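Local coordinates for aldehyde dehydrogenase (Listeria monocytogenes, PDB 3K9D), which probably acts as an oxidoreductase on aldehyde or oxo groups, with NAD or NADP as the electron acceptor, at residues A[46-51]-A[77-82]; A[50-55]-A[65-70]; A[59-64]-A[148-153]; A[120-125]-A[152-157]; A[242-247]-A[321-326]. All blocks are in the same frame, centred on the assembly; numbering follows the deposited sequence.

Contact 1. Residues A[46-51]-A[77-82]; sequences AGYGAR and ASKHVY
The apolar part of this contact is carried by Tyr48 and Lys79. The CG methylene of Lys79 lies over one face of the Tyr48 ring, 4.0 Å from its centroid and 28° off the ring normal, which meets the geometry of a CH-pi interaction. The nearest ring atom is Tyr48 CD1, 3.5 Å from Lys79 CG. The two side chains cross at about a right angle, and bends at chi2, chi3 and chi4 curl the lysine so that its CE also rides above the phenol, near the rim. Lys79 NZ has only a long, weak ion pair with Asp45.

These residues join the end of helix 33-49 to helix 67-85, two of the N-terminal helices that precede the first strand of the mixed sheet in this aldehyde dehydrogenase fold; through Ser78 and Val81 the second helix also packs on helix 121-134.

A cation-pi contact occupies the opposite face of the phenol, where Arg51 NH1 stands 3.3 Å above the plane of the Tyr48 ring, over its centre. The same NH1 donates to Tyr48 O at 2.8 Å, from above the carbonyl plane, while Arg51 N reaches that oxygen from the other side.

Close backbone packing involves Ser78. Its OG sits at the ring edge, 3.4 Å from Tyr48 CA, and is hydrogen-bonded to Asn74 O. Ser78 CB rests 4.0 Å from the carbonyl carbon of Gly47, which has no side chain to hold the helices apart.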
# COMPACT_ATOMS: atom_id res chain seq x y z
N ALA A 46 5.72 -15.83 -25.48
CA ALA A 46 6.56 -14.90 -26.25
C ALA A 46 7.84 -14.48 -25.52
O ALA A 46 8.89 -14.39 -26.15
CB ALA A 46 5.77 -13.68 -26.66
N GLY A 47 7.73 -14.24 -24.22
CA GLY A 47 8.88 -13.91 -23.37
C GLY A 47 9.90 -15.04 -23.33
O GLY A 47 11.09 -14.81 -23.55
N TYR A 48 9.41 -16.25 -23.04
CA TYR A 48 10.23 -17.46 -23.03
C TYR A 48 10.91 -17.72 -24.37
O TYR A 48 12.08 -18.01 -24.40
CB TYR A 48 9.40 -18.69 -22.60
CG TYR A 48 10.19 -19.98 -22.49
CD1 TYR A 48 11.15 -20.15 -21.48
CD2 TYR A 48 9.98 -21.03 -23.38
CE1 TYR A 48 11.88 -21.34 -21.38
CE2 TYR A 48 10.69 -22.22 -23.28
CZ TYR A 48 11.64 -22.37 -22.28
OH TYR A 48 12.34 -23.54 -22.19
N GLY A 49 10.18 -17.56 -25.47
CA GLY A 49 10.71 -17.84 -26.81
C GLY A 49 11.81 -16.87 -27.21
O GLY A 49 12.76 -17.26 -27.88
N ALA A 50 11.70 -15.63 -26.75
CA ALA A 50 12.70 -14.59 -27.01
C ALA A 50 13.82 -14.52 -25.95
O ALA A 50 14.60 -13.56 -25.92
CB ALA A 50 12.01 -13.23 -27.15
N ARG A 51 13.92 -15.54 -25.10
CA ARG A 51 14.90 -15.54 -23.99
C ARG A 51 16.36 -15.22 -24.37
O ARG A 51 17.01 -14.41 -23.70
CB ARG A 51 14.83 -16.83 -23.16
CG ARG A 51 15.26 -18.12 -23.87
CD ARG A 51 14.82 -19.33 -23.05
NE ARG A 51 15.02 -20.62 -23.71
CZ ARG A 51 14.18 -21.17 -24.58
NH1 ARG A 51 13.06 -20.54 -24.95
NH2 ARG A 51 14.47 -22.35 -25.12
N ALA A 77 11.44 -14.98 -15.26
CA ALA A 77 10.40 -13.96 -15.49
C ALA A 77 9.21 -14.43 -16.33
O ALA A 77 8.09 -13.93 -16.15
CB ALA A 77 11.01 -12.78 -16.14
N SER A 78 9.46 -15.35 -17.26
CA SER A 78 8.40 -15.88 -18.11
C SER A 78 7.82 -17.17 -17.51
O SER A 78 6.71 -17.14 -16.95
CB SER A 78 8.85 -16.03 -19.58
OG SER A 78 9.99 -16.87 -19.72
N LYS A 79 8.57 -18.27 -17.55
CA LYS A 79 8.05 -19.59 -17.13
C LYS A 79 7.71 -19.72 -15.65
O LYS A 79 6.66 -20.27 -15.31
CB LYS A 79 9.00 -20.72 -17.55
CG LYS A 79 8.86 -21.14 -18.99
CD LYS A 79 7.63 -22.03 -19.24
CE LYS A 79 6.94 -21.69 -20.55
NZ LYS A 79 6.20 -20.38 -20.45
N HIS A 80 8.59 -19.23 -14.78
CA HIS A 80 8.41 -19.39 -13.33
C HIS A 80 7.28 -18.50 -12.78
O HIS A 80 6.50 -18.96 -11.96
CB HIS A 80 9.72 -19.10 -12.58
CG HIS A 80 10.77 -20.15 -12.76
ND1 HIS A 80 11.20 -20.95 -11.72
CD2 HIS A 80 11.52 -20.50 -13.83
CE1 HIS A 80 12.15 -21.76 -12.15
NE2 HIS A 80 12.37 -21.50 -13.43
N VAL A 81 7.21 -17.24 -13.23
CA VAL A 81 6.13 -16.30 -12.86
C VAL A 81 4.79 -16.84 -13.36
O VAL A 81 3.82 -16.92 -12.60
CB VAL A 81 6.39 -14.85 -13.38
CG1 VAL A 81 5.21 -13.92 -13.11
CG2 VAL A 81 7.68 -14.26 -12.78
N TYR A 82 4.75 -17.23 -14.64
CA TYR A 82 3.57 -17.83 -15.25
C TYR A 82 3.03 -19.04 -14.48
O TYR A 82 1.83 -19.11 -14.21
CB TYR A 82 3.81 -18.20 -16.73
CG TYR A 82 2.59 -18.84 -17.34
CD1 TYR A 82 1.44 -18.09 -17.57
CD2 TYR A 82 2.57 -20.20 -17.64
CE1 TYR A 82 0.30 -18.67 -18.09
CE2 TYR A 82 1.43 -20.79 -18.17
CZ TYR A 82 0.29 -20.01 -18.39
OH TYR A 82 -0.86 -20.57 -18.92

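Contact 2. Residues A[50-55]-A[65-70]; sequences AREKLA and GIWQDK
With chi1 at -174°, Trp67 extends its indole from the first turn of helix 67-85 to the side of helix 51-62, where Glu52, bent at chi2 (-87°), folds its carboxylate back over the same place. The two side chains cross nearly at right angles, with the carboxylate steeply inclined to the ring. Trp67 NE1 donates to the backbone oxygen Glu52 O at 3.3 Å, an N-H...O angle of 146°, and the acceptor stands somewhat out of the indole plane. Glu52 OE1 also lies 3.5 Å from Trp67 NE1, but the angle there is too poor for a bond.

Deeper in, Ala55 CB touches Trp67 CD1 at the indole edge (3.7 Å) and meets Lys70 CB at 3.6 Å. The small alanine lets the backbones close to 5.0 Å between the CA atoms of Ala55 and Lys70. Lys70 then runs off to a salt bridge with Asp246.

The contact closes two consecutive helices, 51-62 and 67-85, on each other across a short turn; on helix 148-164, Lys53 has a salt bridge to Glu153 and Leu54 packs on Thr154.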
# COMPACT_ATOMS: atom_id res chain seq x y z
N ALA A 50 11.70 -15.63 -26.75
CA ALA A 50 12.70 -14.59 -27.01
C ALA A 50 13.82 -14.52 -25.95
O ALA A 50 14.60 -13.56 -25.92
CB ALA A 50 12.01 -13.23 -27.15
N ARG A 51 13.92 -15.54 -25.10
CA ARG A 51 14.90 -15.54 -23.99
C ARG A 51 16.36 -15.22 -24.37
O ARG A 51 17.01 -14.41 -23.70
CB ARG A 51 14.83 -16.83 -23.16
CG ARG A 51 15.26 -18.12 -23.87
CD ARG A 51 14.82 -19.33 -23.05
NE ARG A 51 15.02 -20.62 -23.71
CZ ARG A 51 14.18 -21.17 -24.58
NH1 ARG A 51 13.06 -20.54 -24.95
NH2 ARG A 51 14.47 -22.35 -25.12
N GLU A 52 16.85 -15.82 -25.45
CA GLU A 52 18.21 -15.61 -25.91
C GLU A 52 18.40 -14.24 -26.55
O GLU A 52 19.36 -13.53 -26.24
CB GLU A 52 18.61 -16.73 -26.88
CG GLU A 52 18.62 -18.12 -26.24
CD GLU A 52 19.94 -18.47 -25.56
OE1 GLU A 52 20.90 -17.67 -25.64
OE2 GLU A 52 20.02 -19.55 -24.95
N LYS A 53 17.47 -13.89 -27.45
CA LYS A 53 17.43 -12.59 -28.12
C LYS A 53 17.51 -11.40 -27.18
O LYS A 53 18.34 -10.50 -27.38
CB LYS A 53 16.16 -12.48 -28.99
CG LYS A 53 16.01 -11.11 -29.63
CD LYS A 53 15.00 -11.09 -30.75
CE LYS A 53 15.17 -9.83 -31.57
NZ LYS A 53 14.01 -9.59 -32.47
N LEU A 54 16.65 -11.41 -26.17
CA LEU A 54 16.52 -10.30 -25.23
C LEU A 54 17.67 -10.22 -24.24
O LEU A 54 18.17 -9.13 -23.96
CB LEU A 54 15.17 -10.39 -24.51
CG LEU A 54 13.96 -10.26 -25.44
CD1 LEU A 54 12.68 -10.55 -24.68
CD2 LEU A 54 13.94 -8.87 -26.12
N ALA A 55 18.10 -11.37 -23.73
CA ALA A 55 19.32 -11.47 -22.89
C ALA A 55 20.54 -10.90 -23.60
O ALA A 55 21.27 -10.12 -23.00
CB ALA A 55 19.58 -12.92 -22.50
N GLY A 65 26.61 -7.85 -16.86
CA GLY A 65 26.26 -9.24 -16.68
C GLY A 65 26.84 -10.28 -17.61
O GLY A 65 27.82 -10.03 -18.31
N ILE A 66 26.21 -11.45 -17.57
CA ILE A 66 26.64 -12.62 -18.33
C ILE A 66 25.45 -13.04 -19.20
O ILE A 66 24.33 -13.20 -18.71
CB ILE A 66 27.07 -13.76 -17.37
CG1 ILE A 66 28.28 -13.33 -16.54
CG2 ILE A 66 27.39 -15.05 -18.13
CD1 ILE A 66 28.55 -14.20 -15.32
N TRP A 67 25.69 -13.18 -20.50
CA TRP A 67 24.63 -13.61 -21.43
C TRP A 67 23.83 -14.81 -20.90
O TRP A 67 22.62 -14.69 -20.71
CB TRP A 67 25.21 -13.87 -22.83
CG TRP A 67 24.18 -14.19 -23.93
CD1 TRP A 67 22.81 -14.17 -23.85
CD2 TRP A 67 24.49 -14.55 -25.28
NE1 TRP A 67 22.26 -14.52 -25.05
CE2 TRP A 67 23.26 -14.75 -25.95
CE3 TRP A 67 25.69 -14.73 -25.99
CZ2 TRP A 67 23.20 -15.12 -27.30
CZ3 TRP A 67 25.62 -15.10 -27.32
CH2 TRP A 67 24.39 -15.29 -27.96
N GLN A 68 24.52 -15.91 -20.61
CA GLN A 68 23.90 -17.14 -20.05
C GLN A 68 22.96 -16.86 -18.87
O GLN A 68 21.83 -17.35 -18.84
CB GLN A 68 24.99 -18.14 -19.62
CG GLN A 68 24.46 -19.54 -19.24
CD GLN A 68 25.55 -20.55 -18.87
OE1 GLN A 68 26.74 -20.33 -19.13
NE2 GLN A 68 25.15 -21.66 -18.26
N ASP A 69 23.44 -16.08 -17.90
CA ASP A 69 22.67 -15.75 -16.70
C ASP A 69 21.40 -14.93 -16.95
O ASP A 69 20.38 -15.16 -16.31
CB ASP A 69 23.57 -15.07 -15.66
CG ASP A 69 24.62 -16.04 -15.05
OD1 ASP A 69 24.53 -17.27 -15.26
OD2 ASP A 69 25.52 -15.57 -14.35
N LYS A 70 21.48 -13.98 -17.88
CA LYS A 70 20.32 -13.19 -18.31
C LYS A 70 19.25 -14.02 -19.05
O LYS A 70 18.07 -13.66 -19.03
CB LYS A 70 20.75 -12.02 -19.20
CG LYS A 70 21.05 -10.73 -18.46
CD LYS A 70 22.12 -9.92 -19.19
CE LYS A 70 21.97 -8.42 -18.92
NZ LYS A 70 21.84 -8.11 -17.44

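Contact 3. Residues A[59-64]-A[148-153]; sequences HEETGF and LKAILE
The carboxylate of Glu61 is met along its oxygen-bearing edge by two consecutive backbone N-H groups, those of Lys149 and Ala150. Lys149 N donates to the syn lone pair of Glu61 OE2 at 2.9 Å; Ala150 N reaches Glu61 OE1 at 3.0 Å, also on the syn side but 19° out of the carboxylate plane. Both bonds have N-H...O angles of 157°, and the pair fixes the rotation of the group. The other flat group, the Phe64 ring, has Thr62 CB over one face, offset toward the rim.

The donors belong to the first turn of helix 148-164, which follows strand 138-143 in the Rossmann-like part of the fold. A carboxylate from the end of helix 51-62 thus occupies the N-terminal end of another helix, where the helix dipole would probably favour its negative charge.

Glu61 spans the gap because its CG lies anti to the backbone N (chi1 -159°) and the chain stays extended beyond. Ala150 CB packs 3.5 Å from Glu61 OE1. Past Glu61, Thr62 OG1 accepts from Phe64 N at 3.1 Å, an ST turn in which Gly63 takes a positive phi as the chain leaves the helix.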
# COMPACT_ATOMS: atom_id res chain seq x y z
N HIS A 59 22.62 -7.48 -22.59
CA HIS A 59 24.05 -7.66 -22.33
C HIS A 59 24.89 -6.71 -23.19
O HIS A 59 25.80 -6.06 -22.67
CB HIS A 59 24.46 -9.13 -22.55
CG HIS A 59 25.91 -9.40 -22.28
ND1 HIS A 59 26.79 -9.83 -23.25
CD2 HIS A 59 26.64 -9.30 -21.14
CE1 HIS A 59 27.99 -9.97 -22.73
NE2 HIS A 59 27.93 -9.66 -21.45
N GLU A 60 24.56 -6.61 -24.48
CA GLU A 60 25.30 -5.74 -25.40
C GLU A 60 25.06 -4.25 -25.13
O GLU A 60 25.99 -3.44 -25.19
CB GLU A 60 24.93 -6.05 -26.86
CG GLU A 60 25.37 -7.41 -27.41
CD GLU A 60 24.72 -7.73 -28.77
OE1 GLU A 60 23.75 -7.05 -29.15
OE2 GLU A 60 25.18 -8.67 -29.46
N GLU A 61 23.81 -3.89 -24.85
CA GLU A 61 23.45 -2.48 -24.65
C GLU A 61 24.00 -1.91 -23.35
O GLU A 61 24.63 -0.86 -23.35
CB GLU A 61 21.94 -2.28 -24.69
CG GLU A 61 21.52 -0.84 -25.00
CD GLU A 61 20.03 -0.69 -25.08
OE1 GLU A 61 19.33 -1.71 -24.90
OE2 GLU A 61 19.56 0.44 -25.31
N THR A 62 23.76 -2.61 -22.24
CA THR A 62 24.12 -2.10 -20.91
C THR A 62 25.59 -2.33 -20.59
O THR A 62 26.21 -1.57 -19.84
CB THR A 62 23.28 -2.75 -19.78
OG1 THR A 62 23.50 -4.17 -19.75
CG2 THR A 62 21.79 -2.46 -19.97
N GLY A 63 26.14 -3.41 -21.14
CA GLY A 63 27.47 -3.89 -20.76
C GLY A 63 27.50 -4.68 -19.47
O GLY A 63 28.57 -5.11 -19.03
N PHE A 64 26.34 -4.87 -18.83
CA PHE A 64 26.28 -5.60 -17.56
C PHE A 64 26.11 -7.08 -17.81
O PHE A 64 25.53 -7.50 -18.81
CB PHE A 64 25.10 -5.16 -16.65
CG PHE A 64 25.04 -3.69 -16.33
CD1 PHE A 64 26.15 -2.86 -16.41
CD2 PHE A 64 23.84 -3.14 -15.89
CE1 PHE A 64 26.07 -1.51 -16.11
CE2 PHE A 64 23.74 -1.79 -15.57
CZ PHE A 64 24.85 -0.97 -15.68
N LEU A 148 17.38 1.09 -23.27
CA LEU A 148 16.20 1.51 -24.04
C LEU A 148 15.79 0.51 -25.12
O LEU A 148 14.65 0.04 -25.13
CB LEU A 148 16.41 2.91 -24.65
CG LEU A 148 15.31 3.51 -25.54
CD1 LEU A 148 14.03 3.73 -24.75
CD2 LEU A 148 15.77 4.82 -26.15
N LYS A 149 16.75 0.15 -25.98
CA LYS A 149 16.51 -0.72 -27.13
C LYS A 149 16.01 -2.12 -26.75
O LYS A 149 15.07 -2.63 -27.36
CB LYS A 149 17.78 -0.79 -27.98
CG LYS A 149 17.97 0.41 -28.92
CD LYS A 149 19.44 0.55 -29.31
CE LYS A 149 19.61 1.03 -30.74
NZ LYS A 149 21.06 1.12 -31.09
N ALA A 150 16.64 -2.71 -25.75
CA ALA A 150 16.29 -4.04 -25.24
C ALA A 150 14.90 -4.06 -24.60
O ALA A 150 14.13 -5.01 -24.77
CB ALA A 150 17.36 -4.52 -24.25
N ILE A 151 14.59 -2.99 -23.86
CA ILE A 151 13.28 -2.86 -23.20
C ILE A 151 12.19 -2.69 -24.24
O ILE A 151 11.21 -3.41 -24.21
CB ILE A 151 13.26 -1.72 -22.16
CG1 ILE A 151 14.20 -2.05 -21.00
CG2 ILE A 151 11.87 -1.57 -21.57
CD1 ILE A 151 14.58 -0.85 -20.18
N LEU A 152 12.39 -1.75 -25.17
CA LEU A 152 11.47 -1.50 -26.27
C LEU A 152 11.18 -2.75 -27.07
O LEU A 152 10.03 -3.02 -27.39
CB LEU A 152 11.99 -0.39 -27.20
CG LEU A 152 11.83 1.08 -26.78
CD1 LEU A 152 12.39 1.97 -27.86
CD2 LEU A 152 10.35 1.39 -26.55
N GLU A 153 12.22 -3.53 -27.37
CA GLU A 153 12.06 -4.79 -28.12
C GLU A 153 11.35 -5.90 -27.33
O GLU A 153 10.54 -6.62 -27.91
CB GLU A 153 13.39 -5.26 -28.74
CG GLU A 153 13.34 -6.61 -29.46
CD GLU A 153 12.54 -6.59 -30.76
OE1 GLU A 153 11.98 -5.54 -31.13
OE2 GLU A 153 12.49 -7.64 -31.43

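Contact 4. Residues A[120-125]-A[152-157]; sequences NPTSTV and LETVRI
Thr154 OG1 is hydrogen-bonded to Ala150 O, one turn earlier in its own helix, and faces Thr122 across the contact without a bond to it. Thr122 CG2 comes within 3.2 Å of Thr154 OG1 and Thr122 CB within 3.5 Å of the same oxygen, so a methyl rather than a second hydroxyl faces it. The setting is a Rossmann-like beta-alpha-beta succession, in which helix 121-134 links the adjacent parallel strands 102-116 and 138-143, and helix 148-164 follows the second strand. The short segments of the two helices run roughly alongside, their axes 9.4 Å apart at a crossing angle of -33°.

Thr122 turns its own hydroxyl elsewhere, to Asn74 OD1, because OG1 sits between the backbone N and the carbonyl carbon, which leaves CG2 for the neighbouring helix. One turn on, Val125 CG1 is wedged between two methyls: Thr154 CG2 at 3.7 Å and Val155 CG2 at 3.8 Å. The valine slides past Thr154 in the opposite direction but crosses Val155 at about a right angle. All four touching residues are buried.

On a different side of helix 148-164, Arg156 grips Glu153 side-on, with both carboxylate oxygens close to the guanidinium plane: Arg156 NE meets Glu153 OE1 at 2.7 Å, and Arg156 NH2 meets Glu153 OE2 at 3.0 Å.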
# COMPACT_ATOMS: atom_id res chain seq x y z
N ASN A 120 18.27 -5.34 -14.49
CA ASN A 120 17.43 -6.50 -14.83
C ASN A 120 16.35 -6.18 -15.89
O ASN A 120 15.18 -6.49 -15.68
CB ASN A 120 16.76 -7.09 -13.56
CG ASN A 120 17.76 -7.43 -12.44
OD1 ASN A 120 18.82 -7.99 -12.68
ND2 ASN A 120 17.38 -7.12 -11.20
N PRO A 121 16.74 -5.63 -17.07
CA PRO A 121 15.76 -4.88 -17.88
C PRO A 121 14.68 -5.66 -18.62
O PRO A 121 13.51 -5.28 -18.56
CB PRO A 121 16.63 -4.12 -18.88
CG PRO A 121 17.90 -4.91 -18.99
CD PRO A 121 18.07 -5.70 -17.72
N THR A 122 15.05 -6.74 -19.31
CA THR A 122 14.10 -7.51 -20.10
C THR A 122 13.27 -8.43 -19.21
O THR A 122 12.06 -8.56 -19.42
CB THR A 122 14.81 -8.33 -21.22
OG1 THR A 122 15.75 -9.23 -20.63
CG2 THR A 122 15.52 -7.38 -22.17
N SER A 123 13.92 -9.04 -18.23
CA SER A 123 13.26 -9.92 -17.26
C SER A 123 12.22 -9.17 -16.40
O SER A 123 11.16 -9.70 -16.08
CB SER A 123 14.30 -10.62 -16.36
OG SER A 123 15.19 -9.70 -15.74
N THR A 124 12.52 -7.92 -16.06
CA THR A 124 11.59 -7.12 -15.26
C THR A 124 10.33 -6.74 -16.07
O THR A 124 9.21 -6.82 -15.55
CB THR A 124 12.27 -5.86 -14.62
OG1 THR A 124 13.41 -6.26 -13.86
CG2 THR A 124 11.32 -5.13 -13.70
N VAL A 125 10.53 -6.35 -17.33
CA VAL A 125 9.40 -6.06 -18.23
C VAL A 125 8.46 -7.25 -18.37
O VAL A 125 7.25 -7.12 -18.19
CB VAL A 125 9.86 -5.59 -19.63
CG1 VAL A 125 8.68 -5.55 -20.63
CG2 VAL A 125 10.50 -4.22 -19.55
N LEU A 152 12.39 -1.75 -25.17
CA LEU A 152 11.47 -1.50 -26.27
C LEU A 152 11.18 -2.75 -27.07
O LEU A 152 10.03 -3.02 -27.39
CB LEU A 152 11.99 -0.39 -27.20
CG LEU A 152 11.83 1.08 -26.78
CD1 LEU A 152 12.39 1.97 -27.86
CD2 LEU A 152 10.35 1.39 -26.55
N GLU A 153 12.22 -3.53 -27.37
CA GLU A 153 12.06 -4.79 -28.12
C GLU A 153 11.35 -5.90 -27.33
O GLU A 153 10.54 -6.62 -27.91
CB GLU A 153 13.39 -5.26 -28.74
CG GLU A 153 13.34 -6.61 -29.46
CD GLU A 153 12.54 -6.59 -30.76
OE1 GLU A 153 11.98 -5.54 -31.13
OE2 GLU A 153 12.49 -7.64 -31.43
N THR A 154 11.62 -6.01 -26.03
CA THR A 154 10.82 -6.85 -25.10
C THR A 154 9.34 -6.45 -25.11
O THR A 154 8.45 -7.30 -25.19
CB THR A 154 11.31 -6.74 -23.64
OG1 THR A 154 12.73 -6.87 -23.59
CG2 THR A 154 10.67 -7.80 -22.75
N VAL A 155 9.10 -5.14 -25.01
CA VAL A 155 7.74 -4.61 -25.06
C VAL A 155 7.09 -4.91 -26.40
O VAL A 155 5.96 -5.41 -26.43
CB VAL A 155 7.70 -3.09 -24.72
CG1 VAL A 155 6.32 -2.48 -25.07
CG2 VAL A 155 8.02 -2.88 -23.25
N ARG A 156 7.79 -4.64 -27.50
CA ARG A 156 7.29 -4.94 -28.84
C ARG A 156 6.87 -6.41 -29.00
O ARG A 156 5.78 -6.70 -29.51
CB ARG A 156 8.33 -4.58 -29.90
CG ARG A 156 7.76 -4.51 -31.33
CD ARG A 156 8.85 -4.56 -32.39
NE ARG A 156 9.58 -5.83 -32.38
CZ ARG A 156 9.23 -6.92 -33.05
NH1 ARG A 156 8.13 -6.92 -33.81
NH2 ARG A 156 9.97 -8.02 -32.98
N ILE A 157 7.73 -7.32 -28.53
CA ILE A 157 7.52 -8.77 -28.67
C ILE A 157 6.32 -9.30 -27.86
O ILE A 157 5.47 -9.99 -28.41
CB ILE A 157 8.81 -9.59 -28.34
CG1 ILE A 157 9.81 -9.48 -29.50
CG2 ILE A 157 8.50 -11.06 -28.05
CD1 ILE A 157 11.19 -10.06 -29.18

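Contact 5. Residues A[242-247]-A[321-326]; sequences SKTFDN and DARVLI
Thr244 is approached on both of its branches, by the guanidinium of Arg323 at its hydroxyl and by Val324 and the carbonyl of Arg323 at its methyl. Thr244 and Arg323 lie at a slant to each other. The arginine leaves its backbone extended and then bends at chi3 (65°), which brings Arg323 NH2 to 3.1 Å from Thr244 OG1. The N-H...O angle of 130° makes this a weak hydrogen bond, and the oxygen stands obliquely to the guanidinium. The stronger partner of Thr244 OG1 is Leu240 O, one turn back, to which it is hydrogen-bonded.

The methyl branch diverges from the hydroxyl and faces the backbone of Arg323 and the side chain of Val324. Thr244 CG2 packs 3.3 Å from the backbone oxygen Arg323 O and 3.8 Å from Val324 CG1, and here the threonine and valine side chains stand at about a right angle. Val324 CG1 meets a second carbon in Lys243 CG, at 3.9 Å. A bend at chi2 (59°) then carries the rest of the lysine off the valine, and its NZ is hydrogen-bonded to Glu254 O.

Arg323 and Val324 are paired by backbone bonds to Gly275 and His277, and strand 324-328 lies between strands 276-278 and 346-352. The contact therefore seats the end of helix 232-243 against the seven-stranded parallel sheet that forms the core of the catalytic domain in aldehyde dehydrogenases.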
# COMPACT_ATOMS: atom_id res chain seq x y z
N SER A 242 25.07 -17.30 -6.26
CA SER A 242 24.30 -16.05 -6.24
C SER A 242 25.15 -14.82 -6.54
O SER A 242 24.78 -13.99 -7.38
CB SER A 242 23.60 -15.93 -4.89
OG SER A 242 23.49 -14.59 -4.46
N LYS A 243 26.28 -14.70 -5.87
CA LYS A 243 27.09 -13.50 -5.95
C LYS A 243 27.75 -13.30 -7.32
O LYS A 243 27.93 -12.16 -7.75
CB LYS A 243 28.11 -13.47 -4.78
CG LYS A 243 28.90 -12.20 -4.64
CD LYS A 243 27.97 -11.04 -4.44
CE LYS A 243 28.75 -9.80 -4.29
NZ LYS A 243 27.91 -8.57 -4.11
N THR A 244 28.06 -14.40 -8.01
CA THR A 244 28.59 -14.33 -9.38
C THR A 244 27.52 -14.34 -10.47
O THR A 244 27.83 -14.09 -11.63
CB THR A 244 29.57 -15.50 -9.68
OG1 THR A 244 28.84 -16.73 -9.65
CG2 THR A 244 30.69 -15.56 -8.66
N PHE A 245 26.27 -14.65 -10.11
CA PHE A 245 25.16 -14.69 -11.07
C PHE A 245 24.92 -13.33 -11.73
O PHE A 245 24.54 -12.37 -11.06
CB PHE A 245 23.87 -15.18 -10.40
CG PHE A 245 22.79 -15.54 -11.38
CD1 PHE A 245 22.82 -16.75 -12.07
CD2 PHE A 245 21.74 -14.67 -11.62
CE1 PHE A 245 21.84 -17.08 -12.97
CE2 PHE A 245 20.75 -15.00 -12.54
CZ PHE A 245 20.80 -16.21 -13.21
N ASP A 246 25.15 -13.28 -13.05
CA ASP A 246 25.06 -12.05 -13.85
C ASP A 246 26.04 -10.97 -13.36
O ASP A 246 25.75 -9.78 -13.45
CB ASP A 246 23.61 -11.54 -13.91
CG ASP A 246 23.32 -10.69 -15.14
OD1 ASP A 246 23.70 -11.11 -16.25
OD2 ASP A 246 22.71 -9.61 -15.00
N ASN A 247 27.20 -11.41 -12.85
CA ASN A 247 28.16 -10.55 -12.12
C ASN A 247 27.53 -9.68 -11.00
O ASN A 247 27.89 -8.52 -10.84
CB ASN A 247 28.97 -9.67 -13.09
CG ASN A 247 29.68 -10.47 -14.19
OD1 ASN A 247 30.19 -11.55 -13.94
ND2 ASN A 247 29.71 -9.92 -15.39
N ASP A 321 41.25 -16.92 -12.70
CA ASP A 321 40.18 -17.82 -12.27
C ASP A 321 39.44 -17.33 -11.01
O ASP A 321 38.63 -18.07 -10.44
CB ASP A 321 40.73 -19.22 -12.02
CG ASP A 321 41.71 -19.28 -10.87
OD1 ASP A 321 42.29 -18.24 -10.51
OD2 ASP A 321 41.90 -20.37 -10.31
N ALA A 322 39.75 -16.11 -10.57
CA ALA A 322 39.07 -15.56 -9.39
C ALA A 322 37.60 -15.25 -9.71
O ALA A 322 37.31 -14.56 -10.69
CB ALA A 322 39.79 -14.32 -8.88
N ARG A 323 36.71 -15.80 -8.88
CA ARG A 323 35.26 -15.72 -9.06
C ARG A 323 34.63 -14.53 -8.35
O ARG A 323 33.63 -13.99 -8.82
CB ARG A 323 34.59 -17.00 -8.57
CG ARG A 323 34.91 -18.25 -9.41
CD ARG A 323 33.98 -19.41 -9.05
NE ARG A 323 32.59 -19.10 -9.40
CZ ARG A 323 31.52 -19.79 -8.99
NH1 ARG A 323 31.66 -20.84 -8.19
NH2 ARG A 323 30.30 -19.41 -9.36
N VAL A 324 35.21 -14.15 -7.21
CA VAL A 324 34.78 -12.99 -6.40
C VAL A 324 36.00 -12.42 -5.68
O VAL A 324 36.98 -13.13 -5.40
CB VAL A 324 33.70 -13.32 -5.29
CG1 VAL A 324 32.30 -13.63 -5.85
CG2 VAL A 324 34.19 -14.42 -4.35
N LEU A 325 35.93 -11.13 -5.37
CA LEU A 325 36.93 -10.47 -4.58
C LEU A 325 36.36 -10.27 -3.20
O LEU A 325 35.25 -9.76 -3.05
CB LEU A 325 37.35 -9.14 -5.22
CG LEU A 325 37.98 -9.27 -6.61
CD1 LEU A 325 38.23 -7.90 -7.23
CD2 LEU A 325 39.27 -10.10 -6.58
N ILE A 326 37.11 -10.71 -2.18
CA ILE A 326 36.69 -10.62 -0.79
C ILE A 326 37.65 -9.78 0.07
O ILE A 326 38.86 -10.05 0.13
CB ILE A 326 36.47 -12.02 -0.16
CG1 ILE A 326 35.67 -12.92 -1.11
CG2 ILE A 326 35.74 -11.92 1.20
CD1 ILE A 326 35.19 -14.24 -0.50

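How the contacts relate
Contacts 1 to 4 form one connected cluster with centres 9 to 17 Å apart, whereas contact 5 lies 18 to 26 Å from them. Contacts 1 and 2 share helix 67-85 and the junction of helices 33-49 and 51-62; contacts 2 and 3 share helix 51-62, and contacts 3 and 4 share helix 148-164. Along the chain, contacts 1 and 2 both close before contact 4 opens, while contact 3 reaches from the early helices to helix 148-164. The N-terminal helices are thereby fastened to the Rossmann-like part. Contact 5, last in sequence, belongs to the parallel-sheet domain but touches contact 2 through Asp246, which meets Ile66 and Asp69.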